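Local coordinates for putative protease (Parabacteroides distasonis ATCC 8503, PDB 3KD4), which is of unknown function but is a putative exported protease, a multidomain protein containing DUF3857 and DUF3858 family regions, at residues 339-351 against 361-373. Numbering follows the deposited sequence.
Sequences QYLSASPLTNRGG and TSIEIETTPIQIK
The ring of Y340 and the methyls of I363 and I365 form an apolar patch where the linker joining two beta sheets begins. Strands 337-341 and 362-363 are the outermost strands of a five-stranded antiparallel sheet; chain 364-369 then runs past the short helix 346-349 to strand 370-380, the first of a second, mixed sheet. I365, beta-branched, is well suited to filling this corner. From its CB, CG2 lies 4.0 Å from L346 CB and also meets the CG2 methyl of T347, whereas CG1, anti to the carbonyl carbon (chi1 -56°), carries CD1 over one face of the Y340 ring, 3.5 Å from Y340 CE2. Farther out, Y340 OH touches I363 CG2. Replacing Y340 by alanine is likely to strip I365 CD1 of the ring face it packs on and to remove the Y340 OH contact from I363 CG2. Beyond this patch the contact turns polar. T368 N donates a nearly straight bond to T347 O (2.9 Å, 170°), tying the linker to the helix. The side chains of T347 and T368 run alongside each other in a common direction, and one water accepts from T347 OG1 while donating to N348 OD1 and T368 O. I370 CD1 packs against the N348 amide oxygen. G350 is the first residue to leave helical backbone angles, with positive phi (50°), and a CB there would collide with T367 OG1; glycine therefore fits both the backbone and the packing. A second water bridges T367 OG1 and I365 O, donating to that carbonyl oxygen at 2.8 Å.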
loop_
_atom_site.group_PDB
_atom_site.type_symbol
_atom_site.label_atom_id
_atom_site.label_comp_id
_atom_site.label_asym_id
_atom_site.label_seq_id
_atom_site.Cartn_x
_atom_site.Cartn_y
_atom_site.Cartn_z
ATOM N N GLN A 339 16.232 -9.014 12.642
ATOM C CA GLN A 339 15.901 -7.702 12.127
ATOM C C GLN A 339 15.206 -7.906 10.805
ATOM O O GLN A 339 15.401 -8.941 10.137
ATOM C CB GLN A 339 17.164 -6.808 11.994
ATOM C CG GLN A 339 18.172 -7.320 10.978
ATOM C CD GLN A 339 19.512 -6.605 11.091
ATOM O OE1 GLN A 339 19.962 -5.984 10.145
ATOM N NE2 GLN A 339 20.138 -6.690 12.247
ATOM N N TYR A 340 14.370 -6.946 10.450
ATOM C CA TYR A 340 13.536 -7.038 9.259
ATOM C C TYR A 340 13.985 -6.053 8.184
ATOM O O TYR A 340 14.253 -4.904 8.488
ATOM C CB TYR A 340 12.075 -6.800 9.624
ATOM C CG TYR A 340 11.638 -7.728 10.741
ATOM C CD1 TYR A 340 11.664 -9.110 10.562
ATOM C CD2 TYR A 340 11.237 -7.233 11.986
ATOM C CE1 TYR A 340 11.272 -9.990 11.583
ATOM C CE2 TYR A 340 10.827 -8.102 13.012
ATOM C CZ TYR A 340 10.859 -9.486 12.787
ATOM O OH TYR A 340 10.537 -10.346 13.779
ATOM N N LEU A 341 14.089 -6.543 6.949
ATOM C CA LEU A 341 14.473 -5.716 5.815
ATOM C C LEU A 341 13.272 -5.589 4.882
ATOM O O LEU A 341 12.725 -6.596 4.411
ATOM C CB LEU A 341 15.677 -6.331 5.087
ATOM C CG LEU A 341 16.791 -6.940 5.941
ATOM C CD1 LEU A 341 18.031 -7.211 5.089
ATOM C CD2 LEU A 341 17.147 -6.042 7.117
ATOM N N SER A 342 12.864 -4.344 4.630
ATOM C CA SER A 342 11.709 -3.988 3.798
ATOM C C SER A 342 11.807 -2.494 3.439
ATOM O O SER A 342 12.603 -1.739 4.026
ATOM C CB SER A 342 10.383 -4.241 4.523
ATOM O OG SER A 342 10.402 -3.672 5.819
ATOM N N ALA A 343 10.984 -2.075 2.489
ATOM C CA ALA A 343 11.056 -0.708 1.974
ATOM C C ALA A 343 10.682 0.223 3.120
ATOM O O ALA A 343 11.365 1.204 3.365
ATOM C CB ALA A 343 10.098 -0.556 0.774
ATOM N N SER A 344 9.648 -0.143 3.869
ATOM C CA SER A 344 9.265 0.563 5.066
ATOM C C SER A 344 9.346 -0.367 6.285
ATOM O O SER A 344 9.017 -1.544 6.187
ATOM C CB SER A 344 7.833 1.069 4.901
ATOM O OG SER A 344 7.425 1.667 6.114
ATOM N N PRO A 345 9.759 0.154 7.446
ATOM C CA PRO A 345 9.978 -0.779 8.576
ATOM C C PRO A 345 8.717 -1.511 8.994
ATOM O O PRO A 345 7.671 -0.867 9.173
ATOM C CB PRO A 345 10.437 0.136 9.711
ATOM C CG PRO A 345 11.047 1.319 9.017
ATOM C CD PRO A 345 10.261 1.508 7.745
ATOM N N LEU A 346 8.813 -2.834 9.169
ATOM C CA LEU A 346 7.644 -3.598 9.625
ATOM C C LEU A 346 7.150 -3.119 10.971
ATOM O O LEU A 346 5.958 -3.181 11.241
ATOM C CB LEU A 346 7.932 -5.102 9.709
ATOM C CG LEU A 346 8.087 -5.875 8.417
ATOM C CD1 LEU A 346 8.325 -7.359 8.769
ATOM C CD2 LEU A 346 6.866 -5.744 7.524
ATOM N N THR A 347 8.053 -2.602 11.794
ATOM C CA THR A 347 7.697 -2.110 13.124
ATOM C C THR A 347 6.932 -0.762 13.107
ATOM O O THR A 347 6.461 -0.300 14.154
ATOM C CB THR A 347 8.954 -2.014 14.006
ATOM O OG1 THR A 347 9.922 -1.158 13.363
ATOM C CG2 THR A 347 9.559 -3.429 14.234
ATOM N N ASN A 348 6.774 -0.140 11.934
ATOM C CA ASN A 348 5.918 1.050 11.843
ATOM C C ASN A 348 4.464 0.702 12.062
ATOM O O ASN A 348 3.762 1.355 12.823
ATOM C CB ASN A 348 6.086 1.795 10.509
ATOM C CG ASN A 348 7.357 2.581 10.438
ATOM O OD1 ASN A 348 8.229 2.480 11.303
ATOM N ND2 ASN A 348 7.468 3.396 9.415
ATOM N N ARG A 349 3.989 -0.336 11.390
ATOM C CA ARG A 349 2.599 -0.748 11.554
ATOM C C ARG A 349 2.456 -1.853 12.594
ATOM O O ARG A 349 1.375 -2.094 13.125
ATOM C CB ARG A 349 2.017 -1.167 10.203
ATOM C CG ARG A 349 1.953 -0.026 9.148
ATOM C CD ARG A 349 1.499 -0.549 7.788
ATOM N NE ARG A 349 0.255 -1.297 7.920
ATOM C CZ ARG A 349 -0.946 -0.743 8.098
ATOM N NH1 ARG A 349 -1.092 0.580 8.127
ATOM N NH2 ARG A 349 -2.022 -1.509 8.244
ATOM N N GLY A 350 3.541 -2.563 12.878
ATOM C CA GLY A 350 3.535 -3.586 13.899
ATOM C C GLY A 350 2.394 -4.562 13.759
ATOM O O GLY A 350 2.162 -5.133 12.680
ATOM N N GLY A 351 1.666 -4.728 14.865
ATOM C CA GLY A 351 0.536 -5.620 14.948
ATOM C C GLY A 351 -0.743 -5.193 14.223
ATOM O O GLY A 351 -1.726 -5.914 14.284
ATOM N N THR A 361 5.255 -19.638 9.798
ATOM C CA THR A 361 5.217 -19.172 11.177
ATOM C C THR A 361 4.760 -17.717 11.238
ATOM O O THR A 361 5.336 -16.842 10.590
ATOM C CB THR A 361 6.634 -19.264 11.797
ATOM O OG1 THR A 361 7.072 -20.611 11.710
ATOM C CG2 THR A 361 6.710 -18.766 13.292
ATOM N N SER A 362 3.701 -17.479 12.009
ATOM C CA SER A 362 3.243 -16.134 12.297
ATOM C C SER A 362 4.276 -15.436 13.202
ATOM O O SER A 362 4.902 -16.059 14.053
ATOM C CB SER A 362 1.898 -16.169 13.016
ATOM O OG SER A 362 0.959 -16.903 12.238
ATOM N N ILE A 363 4.474 -14.154 12.970
ATOM C CA ILE A 363 5.436 -13.363 13.753
ATOM C C ILE A 363 4.731 -12.168 14.384
ATOM O O ILE A 363 4.135 -11.353 13.697
ATOM C CB ILE A 363 6.571 -12.865 12.900
ATOM C CG1 ILE A 363 7.239 -14.034 12.191
ATOM C CG2 ILE A 363 7.595 -12.078 13.776
ATOM C CD1 ILE A 363 8.391 -13.642 11.292
ATOM N N GLU A 364 4.799 -12.075 15.696
ATOM C CA GLU A 364 4.194 -10.968 16.427
ATOM C C GLU A 364 5.140 -9.758 16.368
ATOM O O GLU A 364 5.971 -9.577 17.264
ATOM C CB GLU A 364 3.941 -11.427 17.870
ATOM C CG GLU A 364 3.313 -10.413 18.791
ATOM C CD GLU A 364 3.176 -10.952 20.217
ATOM O OE1 GLU A 364 3.064 -12.190 20.399
ATOM O OE2 GLU A 364 3.199 -10.127 21.142
ATOM N N ILE A 365 5.037 -8.959 15.309
ATOM C CA ILE A 365 5.957 -7.840 15.079
ATOM C C ILE A 365 5.613 -6.760 16.105
ATOM O O ILE A 365 4.448 -6.436 16.293
ATOM C CB ILE A 365 5.831 -7.209 13.667
ATOM C CG1 ILE A 365 6.036 -8.267 12.553
ATOM C CG2 ILE A 365 6.849 -6.036 13.486
ATOM C CD1 ILE A 365 7.445 -8.761 12.473
ATOM N N GLU A 366 6.626 -6.234 16.774
ATOM C CA GLU A 366 6.413 -5.132 17.729
ATOM C C GLU A 366 6.180 -3.820 16.976
ATOM O O GLU A 366 6.549 -3.687 15.791
ATOM C CB GLU A 366 7.591 -4.984 18.683
ATOM C CG GLU A 366 8.850 -4.458 18.017
ATOM C CD GLU A 366 10.089 -4.475 18.949
ATOM O OE1 GLU A 366 9.976 -4.834 20.149
ATOM O OE2 GLU A 366 11.189 -4.159 18.436
ATOM N N THR A 367 5.515 -2.894 17.655
ATOM C CA THR A 367 5.214 -1.583 17.115
ATOM C C THR A 367 6.223 -0.637 17.749
ATOM O O THR A 367 6.252 -0.520 18.960
ATOM C CB THR A 367 3.785 -1.161 17.445
ATOM O OG1 THR A 367 2.856 -2.159 16.945
ATOM C CG2 THR A 367 3.477 0.192 16.805
ATOM N N THR A 368 7.098 -0.040 16.945
ATOM C CA THR A 368 8.224 0.765 17.436
ATOM C C THR A 368 8.084 2.185 16.887
ATOM O O THR A 368 7.937 2.355 15.686
ATOM C CB THR A 368 9.590 0.204 16.943
ATOM O OG1 THR A 368 9.739 -1.154 17.348
ATOM C CG2 THR A 368 10.749 1.002 17.503
ATOM N N PRO A 369 8.114 3.211 17.762
ATOM C CA PRO A 369 8.129 4.586 17.265
ATOM C C PRO A 369 9.342 4.928 16.425
ATOM O O PRO A 369 10.449 4.512 16.734
ATOM C CB PRO A 369 8.158 5.434 18.544
ATOM C CG PRO A 369 7.699 4.527 19.621
ATOM C CD PRO A 369 8.067 3.148 19.234
ATOM N N ILE A 370 9.135 5.703 15.371
ATOM C CA ILE A 370 10.239 6.325 14.663
ATOM C C ILE A 370 10.741 7.430 15.579
ATOM O O ILE A 370 9.944 8.141 16.232
ATOM C CB ILE A 370 9.795 6.930 13.323
ATOM C CG1 ILE A 370 9.430 5.816 12.343
ATOM C CG2 ILE A 370 10.879 7.848 12.716
ATOM C CD1 ILE A 370 10.609 4.901 11.959
ATOM N N GLN A 371 12.056 7.564 15.644
ATOM C CA GLN A 371 12.688 8.538 16.524
ATOM C C GLN A 371 13.344 9.570 15.667
ATOM O O GLN A 371 14.195 9.208 14.866
ATOM C CB GLN A 371 13.777 7.878 17.348
ATOM C CG GLN A 371 13.302 6.856 18.339
ATOM C CD GLN A 371 12.634 7.464 19.543
ATOM O OE1 GLN A 371 12.713 8.681 19.802
ATOM N NE2 GLN A 371 11.968 6.615 20.309
ATOM N N ILE A 372 12.964 10.842 15.826
ATOM C CA ILE A 372 13.603 11.945 15.106
ATOM C C ILE A 372 14.253 12.941 16.089
ATOM O O ILE A 372 13.671 13.347 17.097
ATOM C CB ILE A 372 12.626 12.637 14.134
ATOM C CG1 ILE A 372 12.356 11.691 12.954
ATOM C CG2 ILE A 372 13.219 13.949 13.573
ATOM C CD1 ILE A 372 11.090 11.900 12.372
ATOM N N LYS A 373 15.506 13.268 15.815
ATOM C CA LYS A 373 16.234 14.214 16.656
ATOM C C LYS A 373 17.055 15.074 15.736
ATOM O O LYS A 373 17.924 14.571 15.045
ATOM C CB LYS A 373 17.110 13.484 17.667
ATOM C CG LYS A 373 17.853 14.419 18.633
ATOM C CD LYS A 373 18.423 13.613 19.807
ATOM C CE LYS A 373 19.074 14.520 20.853
ATOM N NZ LYS A 373 18.745 14.034 22.242
HETATM O O HOH W 1 9.305 1.461 13.494
HETATM O O HOH W 2 5.212 2.737 14.934
HETATM O O HOH W 3 0.195 -1.914 16.293
HETATM O O HOH W 4 2.715 -4.752 17.752
#